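PDB 4MK3: glutathione S-transferase, which probably catalyses the transfer of glutathione to electrophilic substrates, and binds glutathione sulfinic acid in this crystal. Local coordinates for residues Met23-Ser28 with Val71-Glu77; Arg64-Leu68 with Ala81-Ser85; Arg35-Val39 with Ser217-Pro223. All coordinates share one frame; numbering follows the deposited sequence. Where two conformers were deposited one is given.

Interaction 1: Met23-Ser28 with Val71-Glu77. With GSF (L-gamma-glutamyl-3-sulfino-L-alanylglycine), chain E.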
loop_
_atom_site.group_PDB
_atom_site.type_symbol
_atom_site.label_atom_id
_atom_site.label_comp_id
_atom_site.label_asym_id
_atom_site.label_seq_id
_atom_site.Cartn_x
_atom_site.Cartn_y
_atom_site.Cartn_z
ATOM N N MET A 23 -2.368 -5.821 -23.209
ATOM C CA MET A 23 -2.602 -5.211 -21.865
ATOM C C MET A 23 -2.686 -3.695 -21.948
ATOM O O MET A 23 -1.978 -3.065 -22.737
ATOM C CB MET A 23 -1.451 -5.527 -20.917
ATOM C CG MET A 23 -1.229 -6.987 -20.612
ATOM S SD MET A 23 0.031 -7.179 -19.334
ATOM C CE MET A 23 1.151 -5.870 -19.726
ATOM N N LYS A 24 -3.518 -3.118 -21.094
ATOM C CA LYS A 24 -3.699 -1.677 -21.020
ATOM C C LYS A 24 -3.325 -1.186 -19.646
ATOM O O LYS A 24 -3.757 -1.748 -18.639
ATOM C CB LYS A 24 -5.154 -1.292 -21.299
ATOM C CG LYS A 24 -5.615 -1.578 -22.707
ATOM C CD LYS A 24 -7.120 -1.342 -22.831
ATOM C CE LYS A 24 -7.606 -1.621 -24.238
ATOM N NZ LYS A 24 -7.321 -3.016 -24.649
ATOM N N LEU A 25 -2.527 -0.124 -19.595
ATOM C CA LEU A 25 -2.215 0.517 -18.332
ATOM C C LEU A 25 -2.888 1.871 -18.262
ATOM O O LEU A 25 -2.587 2.775 -19.053
ATOM C CB LEU A 25 -0.709 0.703 -18.132
ATOM C CG LEU A 25 -0.314 1.253 -16.765
ATOM C CD1 LEU A 25 -0.450 0.219 -15.687
ATOM C CD2 LEU A 25 1.128 1.818 -16.805
ATOM N N TYR A 26 -3.811 1.985 -17.317
ATOM C CA TYR A 26 -4.451 3.232 -16.989
ATOM C C TYR A 26 -3.559 3.950 -16.002
ATOM O O TYR A 26 -3.227 3.434 -14.939
ATOM C CB TYR A 26 -5.868 3.000 -16.418
ATOM C CG TYR A 26 -6.851 2.600 -17.460
ATOM C CD1 TYR A 26 -6.952 1.277 -17.863
ATOM C CD2 TYR A 26 -7.643 3.551 -18.093
ATOM C CE1 TYR A 26 -7.842 0.905 -18.837
ATOM C CE2 TYR A 26 -8.531 3.192 -19.071
ATOM C CZ TYR A 26 -8.624 1.877 -19.449
ATOM O OH TYR A 26 -9.554 1.583 -20.433
ATOM N N ALA A 27 -3.150 5.148 -16.384
ATOM C CA ALA A 27 -2.087 5.826 -15.672
ATOM C C ALA A 27 -2.091 7.282 -16.037
ATOM O O ALA A 27 -2.935 7.730 -16.766
ATOM C CB ALA A 27 -0.762 5.198 -16.037
ATOM N N SER A 28 -1.136 8.031 -15.508
ATOM C CA SER A 28 -0.910 9.387 -15.967
ATOM C C SER A 28 0.598 9.531 -16.081
ATOM O O SER A 28 1.353 8.712 -15.539
ATOM C CB SER A 28 -1.488 10.405 -14.999
ATOM O OG SER A 28 -0.695 10.441 -13.825
ATOM N N VAL A 71 -5.098 5.324 -10.169
ATOM C CA VAL A 71 -4.115 4.786 -11.093
ATOM C C VAL A 71 -2.803 4.587 -10.346
ATOM O O VAL A 71 -2.526 5.304 -9.375
ATOM C CB VAL A 71 -3.884 5.698 -12.316
ATOM C CG1 VAL A 71 -5.112 5.692 -13.199
ATOM C CG2 VAL A 71 -3.518 7.117 -11.905
ATOM N N PRO A 72 -1.978 3.631 -10.798
ATOM C CA PRO A 72 -2.144 2.791 -11.978
ATOM C C PRO A 72 -3.118 1.651 -11.792
ATOM O O PRO A 72 -3.346 1.149 -10.691
ATOM C CB PRO A 72 -0.739 2.222 -12.211
ATOM C CG PRO A 72 -0.102 2.226 -10.827
ATOM C CD PRO A 72 -0.659 3.426 -10.153
ATOM N N CYS A 73 -3.678 1.235 -12.924
ATOM C CA CYS A 73 -4.500 0.039 -12.979
ATOM C C CYS A 73 -4.188 -0.644 -14.302
ATOM O O CYS A 73 -4.258 -0.028 -15.376
ATOM C CB CYS A 73 -5.990 0.390 -12.866
ATOM S SG CYS A 73 -7.064 -1.055 -12.887
ATOM N N LEU A 74 -3.803 -1.917 -14.237
ATOM C CA LEU A 74 -3.506 -2.710 -15.423
ATOM C C LEU A 74 -4.705 -3.570 -15.773
ATOM O O LEU A 74 -5.237 -4.280 -14.925
ATOM C CB LEU A 74 -2.297 -3.608 -15.152
ATOM C CG LEU A 74 -1.752 -4.399 -16.333
ATOM C CD1 LEU A 74 -0.995 -3.489 -17.297
ATOM C CD2 LEU A 74 -0.856 -5.536 -15.828
ATOM N N VAL A 75 -5.158 -3.485 -17.014
ATOM C CA VAL A 75 -6.312 -4.232 -17.459
ATOM C C VAL A 75 -5.815 -5.229 -18.473
ATOM O O VAL A 75 -5.240 -4.851 -19.505
ATOM C CB VAL A 75 -7.374 -3.303 -18.058
ATOM C CG1 VAL A 75 -8.543 -4.097 -18.624
ATOM C CG2 VAL A 75 -7.852 -2.306 -16.999
ATOM N N MET A 76 -6.033 -6.504 -18.166
ATOM C CA MET A 76 -5.453 -7.601 -18.925
ATOM C C MET A 76 -6.302 -7.960 -20.131
ATOM O O MET A 76 -7.445 -7.491 -20.293
ATOM C CB MET A 76 -5.234 -8.819 -18.010
ATOM C CG MET A 76 -4.384 -8.480 -16.778
ATOM S SD MET A 76 -3.865 -9.868 -15.729
ATOM C CE MET A 76 -5.403 -10.349 -14.937
ATOM N N GLU A 77 -5.712 -8.786 -20.990
ATOM C CA GLU A 77 -6.321 -9.172 -22.259
ATOM C C GLU A 77 -7.751 -9.641 -21.998
ATOM O O GLU A 77 -8.699 -9.182 -22.633
ATOM C CB GLU A 77 -5.516 -10.293 -22.948
ATOM C CG GLU A 77 -3.968 -10.215 -22.838
ATOM C CD GLU A 77 -3.317 -9.265 -23.839
ATOM O OE1 GLU A 77 -2.073 -9.153 -23.813
ATOM O OE2 GLU A 77 -4.032 -8.638 -24.653
HETATM C CB1 GSF E . -1.759 4.534 -4.706
HETATM C CG1 GSF E . -2.048 5.127 -6.079
HETATM C CD1 GSF E . -2.596 6.535 -5.999
HETATM O OE1 GSF E . -2.940 7.067 -4.962
HETATM C C1 GSF E . -0.631 2.499 -5.571
HETATM O O11 GSF E . -0.773 2.399 -6.816
HETATM O O12 GSF E . 0.469 2.176 -5.050
HETATM N N1 GSF E . -1.661 2.492 -3.367
HETATM C CA1 GSF E . -1.770 3.008 -4.729
HETATM N N2 GSF E . -2.671 7.228 -7.198
HETATM C CA2 GSF E . -3.223 8.540 -7.244
HETATM C CB2 GSF E . -2.699 9.272 -8.436
HETATM S SG2 GSF E . -1.054 9.861 -8.250
HETATM O O1S GSF E . -0.909 10.979 -9.198
HETATM O O2S GSF E . -0.107 8.742 -8.532
HETATM C C2 GSF E . -4.709 8.482 -7.525
HETATM O O2 GSF E . -5.147 7.775 -8.428
HETATM N N3 GSF E . -5.544 9.265 -6.736
HETATM C CA3 GSF E . -6.953 9.287 -7.005
HETATM C C3 GSF E . -7.791 9.212 -5.722
HETATM O O31 GSF E . -9.033 9.447 -5.808
HETATM O O32 GSF E . -7.274 8.928 -4.621
#
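Y26 and C73 face each other across two antiparallel strands, 24-27 and 73-75, in the sheet of the thioredoxin-like N-terminal domain of a glutathione transferase. They form a hydrogen-bonded pair: Y26 N donates to C73 O at 2.8 Å, and C73 N returns a bond to Y26 O at 3.0 Å. K24 and V75 form the next such pair. V75 N points almost straight at K24 O, with an N-H...O angle of 173°. L25 and L74 sit between them as a non-hydrogen-bonded pair.

The side chains divide between two faces. On one, the Y26 ring crosses V75 and its CE1 lies 3.7 Å from V75 CG2, while C73 O meets the ring edge in its plane. F65 lies against Y26 and V75. On the other, L25 CG is anti to the backbone N (chi1 -175°), which brings CD1 over the partner strand, 4.0 Å from P72 CB. L74 has the same rotamer, and its CD2 meets M23 SD.

The peptide bond before P72 is cis, the cis-proline loop of the thioredoxin-like fold, which lies at the glutathione site. Just before it, V71 grips the ligand with its backbone. V71 N donates to O2 of GSF at 3.0 Å, and V71 O accepts from N2 of GSF at 2.9 Å. V71 CG1 packs against Y26 O at 3.4 Å.

Strand 49-52 pairs with the other edge of 24-27. Helix 32-44 packs on L25, A27 and P72, and helix 85-94 packs on P72 and L74.

Interaction 2: Arg64-Leu68 with Ala81-Ser85. With GSF (L-gamma-glutamyl-3-sulfino-L-alanylglycine), chain E.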
loop_
_atom_site.group_PDB
_atom_site.type_symbol
_atom_site.label_atom_id
_atom_site.label_comp_id
_atom_site.label_asym_id
_atom_site.label_seq_id
_atom_site.Cartn_x
_atom_site.Cartn_y
_atom_site.Cartn_z
ATOM N N ARG A 64 -14.530 1.738 -13.558
ATOM C CA ARG A 64 -14.865 0.525 -14.311
ATOM C C ARG A 64 -13.902 -0.599 -13.983
ATOM O O ARG A 64 -14.236 -1.789 -14.128
ATOM C CB ARG A 64 -14.755 0.760 -15.827
ATOM C CG ARG A 64 -15.650 1.808 -16.421
ATOM C CD ARG A 64 -15.398 1.879 -17.930
ATOM N NE ARG A 64 -15.528 0.547 -18.538
ATOM C CZ ARG A 64 -14.971 0.172 -19.687
ATOM N NH1 ARG A 64 -14.244 1.021 -20.399
ATOM N NH2 ARG A 64 -15.144 -1.066 -20.125
ATOM N N PHE A 65 -12.694 -0.217 -13.597
ATOM C CA PHE A 65 -11.575 -1.139 -13.509
ATOM C C PHE A 65 -11.057 -1.222 -12.090
ATOM O O PHE A 65 -10.796 -2.304 -11.586
ATOM C CB PHE A 65 -10.462 -0.704 -14.462
ATOM C CG PHE A 65 -10.923 -0.538 -15.876
ATOM C CD1 PHE A 65 -11.324 -1.627 -16.599
ATOM C CD2 PHE A 65 -10.928 0.711 -16.467
ATOM C CE1 PHE A 65 -11.758 -1.475 -17.918
ATOM C CE2 PHE A 65 -11.359 0.867 -17.768
ATOM C CZ PHE A 65 -11.742 -0.216 -18.481
ATOM N N ASN A 66 -10.878 -0.067 -11.450
ATOM C CA ASN A 66 -10.364 -0.018 -10.080
ATOM C C ASN A 66 -11.409 0.670 -9.222
ATOM O O ASN A 66 -11.580 1.900 -9.311
ATOM C CB ASN A 66 -9.040 0.740 -9.997
ATOM C CG ASN A 66 -8.477 0.750 -8.593
ATOM O OD1 ASN A 66 -9.094 0.211 -7.681
ATOM N ND2 ASN A 66 -7.320 1.365 -8.413
ATOM N N PRO A 67 -12.128 -0.092 -8.378
ATOM C CA PRO A 67 -13.142 0.540 -7.531
ATOM C C PRO A 67 -12.588 1.579 -6.564
ATOM O O PRO A 67 -13.347 2.415 -6.061
ATOM C CB PRO A 67 -13.747 -0.625 -6.752
ATOM C CG PRO A 67 -12.754 -1.683 -6.809
ATOM C CD PRO A 67 -11.992 -1.528 -8.105
ATOM N N LEU A 68 -11.289 1.533 -6.314
ATOM C CA LEU A 68 -10.655 2.517 -5.441
ATOM C C LEU A 68 -10.452 3.844 -6.153
ATOM O O LEU A 68 -10.058 4.828 -5.528
ATOM C CB LEU A 68 -9.303 2.023 -4.936
ATOM C CG LEU A 68 -9.299 0.666 -4.221
ATOM C CD1 LEU A 68 -7.865 0.259 -3.920
ATOM C CD2 LEU A 68 -10.167 0.702 -2.960
ATOM N N ALA A 81 -8.793 -6.788 -14.103
ATOM C CA ALA A 81 -8.143 -5.556 -13.664
ATOM C C ALA A 81 -7.218 -5.813 -12.486
ATOM O O ALA A 81 -7.610 -6.523 -11.560
ATOM C CB ALA A 81 -9.196 -4.505 -13.296
ATOM N N VAL A 82 -6.024 -5.233 -12.540
ATOM C CA VAL A 82 -4.982 -5.433 -11.525
ATOM C C VAL A 82 -4.609 -4.078 -10.915
ATOM O O VAL A 82 -4.319 -3.108 -11.624
ATOM C CB VAL A 82 -3.683 -6.043 -12.153
ATOM C CG1 VAL A 82 -2.578 -6.205 -11.098
ATOM C CG2 VAL A 82 -3.957 -7.350 -12.857
ATOM N N PHE A 83 -4.550 -4.036 -9.584
ATOM C CA PHE A 83 -4.121 -2.863 -8.834
ATOM C C PHE A 83 -3.689 -3.386 -7.461
ATOM O O PHE A 83 -4.023 -4.524 -7.132
ATOM C CB PHE A 83 -5.294 -1.850 -8.733
ATOM C CG PHE A 83 -6.552 -2.448 -8.185
ATOM C CD1 PHE A 83 -6.807 -2.501 -6.834
ATOM C CD2 PHE A 83 -7.512 -2.986 -9.040
ATOM C CE1 PHE A 83 -7.950 -3.090 -6.322
ATOM C CE2 PHE A 83 -8.662 -3.548 -8.546
ATOM C CZ PHE A 83 -8.892 -3.623 -7.179
ATOM N N ASP A 84 -2.933 -2.630 -6.654
ATOM C CA ASP A 84 -2.363 -1.314 -6.958
ATOM C C ASP A 84 -0.967 -1.440 -7.580
ATOM O O ASP A 84 -0.621 -2.488 -8.126
ATOM C CB ASP A 84 -2.355 -0.489 -5.655
ATOM C CG ASP A 84 -1.398 -1.032 -4.604
ATOM O OD1 ASP A 84 -0.831 -2.115 -4.784
ATOM O OD2 ASP A 84 -1.229 -0.345 -3.582
ATOM N N SER A 85 -0.154 -0.378 -7.502
ATOM C CA SER A 85 1.155 -0.392 -8.157
ATOM C C SER A 85 2.046 -1.523 -7.696
ATOM O O SER A 85 2.811 -2.048 -8.479
ATOM C CB SER A 85 1.876 0.949 -7.988
ATOM O OG SER A 85 2.333 1.156 -6.637
HETATM C CB1 GSF E . -1.759 4.534 -4.706
HETATM C CG1 GSF E . -2.048 5.127 -6.079
HETATM C CD1 GSF E . -2.596 6.535 -5.999
HETATM O OE1 GSF E . -2.940 7.067 -4.962
HETATM C C1 GSF E . -0.631 2.499 -5.571
HETATM O O11 GSF E . -0.773 2.399 -6.816
HETATM O O12 GSF E . 0.469 2.176 -5.050
HETATM N N1 GSF E . -1.661 2.492 -3.367
HETATM C CA1 GSF E . -1.770 3.008 -4.729
HETATM N N2 GSF E . -2.671 7.228 -7.198
HETATM C CA2 GSF E . -3.223 8.540 -7.244
HETATM C CB2 GSF E . -2.699 9.272 -8.436
HETATM S SG2 GSF E . -1.054 9.861 -8.250
HETATM O O1S GSF E . -0.909 10.979 -9.198
HETATM O O2S GSF E . -0.107 8.742 -8.532
HETATM C C2 GSF E . -4.709 8.482 -7.525
HETATM O O2 GSF E . -5.147 7.775 -8.428
HETATM N N3 GSF E . -5.544 9.265 -6.736
HETATM C CA3 GSF E . -6.953 9.287 -7.005
HETATM C C3 GSF E . -7.791 9.212 -5.722
HETATM O O31 GSF E . -9.033 9.447 -5.808
HETATM O O32 GSF E . -7.274 8.928 -4.621
#
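The ring of F83 carries the amide of N66 on one face. The two planes are 13° apart and stacked, and N66 OD1 lies over the ring centre, 3.5 Å above its plane. P67 CD and L68 CD1 approach the same ring obliquely, with P67 CD 3.9 Å from F83 CZ. F65 O also comes to it obliquely, near CE2.

N66 is held in place by its own loop. OD1 accepts from L68 N at 2.9 Å, an Asx turn, with the donor well above the carbonyl plane. ND2 bonds K70 O. The amide is thus fixed in its rotation and can lie flat on the ring. F83 CG stands between the backbone N and the carbonyl carbon (chi1 53°), which turns the ring toward the loop. With an alanine in place of F83, the N66 amide would probably lose the ring it stacks on, and a gap would be likely to open beside P67 and L68. Nearer the start of the strand, A81 CB touches F65 O at 3.2 Å.

The contact joins the loop before the cis-proline to the last strand of the thioredoxin-like domain. That strand leads into helix 85-94, where D84 is the N-cap residue after a cis peptide bond. D84 and S85 hold the gamma-glutamyl end of GSF. D84 OD2 accepts from N1 of GSF at 2.9 Å. The carboxylate is gripped twice: S85 N donates to O11 of GSF, and S85 OG donates to O12 of GSF at 2.7 Å. D84 OD1 also forms a salt bridge with R86 of the second subunit, whose C114 packs on F83.

Interaction 3: Arg35-Val39 with Ser217-Pro223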
loop_
_atom_site.group_PDB
_atom_site.type_symbol
_atom_site.label_atom_id
_atom_site.label_comp_id
_atom_site.label_asym_id
_atom_site.label_seq_id
_atom_site.Cartn_x
_atom_site.Cartn_y
_atom_site.Cartn_z
ATOM N N ARG A 35 4.590 5.661 -12.516
ATOM C CA ARG A 35 5.932 5.685 -13.095
ATOM C C ARG A 35 6.717 4.454 -12.670
ATOM O O ARG A 35 7.438 3.869 -13.463
ATOM C CB ARG A 35 6.715 6.940 -12.731
ATOM C CG ARG A 35 8.028 7.022 -13.509
ATOM C CD ARG A 35 8.924 8.116 -13.034
ATOM N NE ARG A 35 10.033 8.328 -13.957
ATOM C CZ ARG A 35 10.906 9.305 -13.843
ATOM N NH1 ARG A 35 10.841 10.130 -12.797
ATOM N NH2 ARG A 35 11.842 9.476 -14.755
ATOM N N LYS A 36 6.559 4.056 -11.413
ATOM C CA LYS A 36 7.186 2.827 -10.944
ATOM C C LYS A 36 6.818 1.633 -11.816
ATOM O O LYS A 36 7.675 0.846 -12.236
ATOM C CB LYS A 36 6.819 2.575 -9.473
ATOM C CG LYS A 36 7.358 1.267 -8.902
ATOM C CD LYS A 36 6.989 1.065 -7.425
ATOM C CE LYS A 36 5.487 0.991 -7.262
ATOM N NZ LYS A 36 5.065 0.607 -5.885
ATOM N N VAL A 37 5.526 1.493 -12.119
ATOM C CA VAL A 37 5.064 0.411 -12.967
ATOM C C VAL A 37 5.607 0.533 -14.389
ATOM O O VAL A 37 6.033 -0.443 -14.981
ATOM C CB VAL A 37 3.528 0.365 -12.985
ATOM C CG1 VAL A 37 3.023 -0.549 -14.109
ATOM C CG2 VAL A 37 2.996 -0.045 -11.615
ATOM N N ARG A 38 5.591 1.733 -14.940
ATOM C CA ARG A 38 6.103 1.930 -16.276
ATOM C C ARG A 38 7.596 1.623 -16.367
ATOM O O ARG A 38 8.053 1.048 -17.353
ATOM C CB ARG A 38 5.804 3.337 -16.750
ATOM C CG ARG A 38 4.320 3.629 -16.811
ATOM C CD ARG A 38 4.093 5.047 -17.185
ATOM N NE ARG A 38 4.591 5.307 -18.519
ATOM C CZ ARG A 38 4.980 6.497 -18.936
ATOM N NH1 ARG A 38 4.953 7.507 -18.092
ATOM N NH2 ARG A 38 5.403 6.664 -20.182
ATOM N N VAL A 39 8.347 1.986 -15.337
ATOM C CA VAL A 39 9.770 1.639 -15.303
ATOM C C VAL A 39 9.949 0.120 -15.280
ATOM O O VAL A 39 10.762 -0.419 -16.024
ATOM C CB VAL A 39 10.486 2.328 -14.132
ATOM C CG1 VAL A 39 11.880 1.725 -13.910
ATOM C CG2 VAL A 39 10.571 3.840 -14.384
ATOM N N SER A 217 14.793 3.471 -18.913
ATOM C CA SER A 217 13.453 3.424 -18.360
ATOM C C SER A 217 13.055 4.721 -17.658
ATOM O O SER A 217 11.895 5.127 -17.695
ATOM C CB SER A 217 13.356 2.249 -17.402
ATOM O OG SER A 217 14.310 2.436 -16.356
ATOM N N PHE A 218 14.000 5.354 -16.976
ATOM C CA PHE A 218 13.753 6.650 -16.365
ATOM C C PHE A 218 13.702 7.768 -17.400
ATOM O O PHE A 218 12.807 8.620 -17.367
ATOM C CB PHE A 218 14.784 6.933 -15.254
ATOM C CG PHE A 218 14.404 6.306 -13.928
ATOM C CD1 PHE A 218 14.587 4.963 -13.710
ATOM C CD2 PHE A 218 13.808 7.067 -12.945
ATOM C CE1 PHE A 218 14.208 4.383 -12.500
ATOM C CE2 PHE A 218 13.414 6.497 -11.737
ATOM C CZ PHE A 218 13.609 5.148 -11.532
ATOM N N ILE A 219 14.660 7.778 -18.330
ATOM C CA ILE A 219 14.695 8.782 -19.395
ATOM C C ILE A 219 13.353 8.858 -20.139
ATOM O O ILE A 219 12.879 9.927 -20.473
ATOM C CB ILE A 219 15.818 8.427 -20.391
ATOM C CG1 ILE A 219 17.192 8.664 -19.751
ATOM C CG2 ILE A 219 15.681 9.218 -21.681
ATOM C CD1 ILE A 219 18.329 8.054 -20.536
ATOM N N ASP A 220 12.762 7.698 -20.405
ATOM C CA ASP A 220 11.552 7.636 -21.196
ATOM C C ASP A 220 10.277 7.953 -20.413
ATOM O O ASP A 220 9.227 8.068 -21.011
ATOM C CB ASP A 220 11.401 6.243 -21.835
ATOM C CG ASP A 220 12.377 6.001 -22.974
ATOM O OD1 ASP A 220 12.811 6.978 -23.600
ATOM O OD2 ASP A 220 12.664 4.813 -23.249
ATOM N N THR A 221 10.362 8.058 -19.095
ATOM C CA THR A 221 9.185 8.239 -18.232
ATOM C C THR A 221 9.227 9.501 -17.371
ATOM O O THR A 221 8.531 9.580 -16.357
ATOM C CB THR A 221 8.975 7.030 -17.296
ATOM O OG1 THR A 221 10.124 6.865 -16.463
ATOM C CG2 THR A 221 8.726 5.747 -18.094
ATOM N N GLU A 222 10.036 10.488 -17.732
ATOM C CA GLU A 222 10.100 11.714 -16.932
ATOM C C GLU A 222 8.747 12.437 -16.923
ATOM O O GLU A 222 8.043 12.477 -17.959
ATOM C CB GLU A 222 11.187 12.640 -17.482
ATOM C CG GLU A 222 12.562 12.051 -17.291
ATOM C CD GLU A 222 13.672 12.828 -17.958
ATOM O OE1 GLU A 222 14.824 12.346 -17.897
ATOM O OE2 GLU A 222 13.412 13.902 -18.539
ATOM N N PRO A 223 8.358 13.014 -15.768
ATOM C CA PRO A 223 7.068 13.703 -15.730
ATOM C C PRO A 223 7.125 15.017 -16.494
ATOM O O PRO A 223 8.126 15.719 -16.394
ATOM C CB PRO A 223 6.849 13.958 -14.240
ATOM C CG PRO A 223 8.215 14.013 -13.664
ATOM C CD PRO A 223 9.030 13.041 -14.458
HETATM O O HOH W 1 6.465 8.415 -21.990
#
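R35 grips segment 217-223 with two hydrogen bonds, both in its guanidinium plane. NE donates to T221 OG1 at 2.9 Å, and NH2 donates to F218 O at 2.9 Å. The contact joins helix 32-44 of the thioredoxin-like domain to the C-terminal end of the all-helical domain. R35 reaches there by an extended chain, CG anti to the backbone N (chi1 -172°).

Both acceptors do double duty. T221 OG1 in turn donates a hydrogen bond to S217 O at 2.8 Å. F218 O also accepts from T221 N, which comes from the opposite face of its carbonyl plane.

The guanidinium of R35 is sandwiched: F218 CD2 lies over one face, and E222 CA and P223 CD over the other. R38 lies beside T221. In one of its two conformers, T221 CG2 sits over the centre of the R38 guanidinium, and a water in the plane of that group accepts from R38 NH2 at 2.7 Å and donates to D220 O.

Further along helix 32-44, V39 CG1 touches S217 OG, a hydroxyl bonded to E43. V39 also makes a CH-pi contact, with CG2 over the F218 face, 4.3 Å from the ring centroid.

In the fold
Interactions 1 and 2 adjoin in one sheet, their centres about 8 Å apart. L74 O and V82 N, 2.7 Å apart, probably form a hydrogen bond between strands 73-75 and 81-82. F65 of interaction 2 also packs on interaction 1: its CE2 is 3.3 Å from Y26 OH. Both reach GSF, interaction 1 at the backbone of its middle, cysteine-sulfinic residue and interaction 2 at its gamma-glutamyl end. K152 and R148 of the second subunit also bind this ligand. Interaction 3 lies farther off, its centre about 15 Å from that of interaction 1. The two touch where L25 CD2 lies 3.7 Å from R38 CG. K36, beside R35 but outside that contact, hydrogen-bonds through NZ to S85 OG at 2.9 Å.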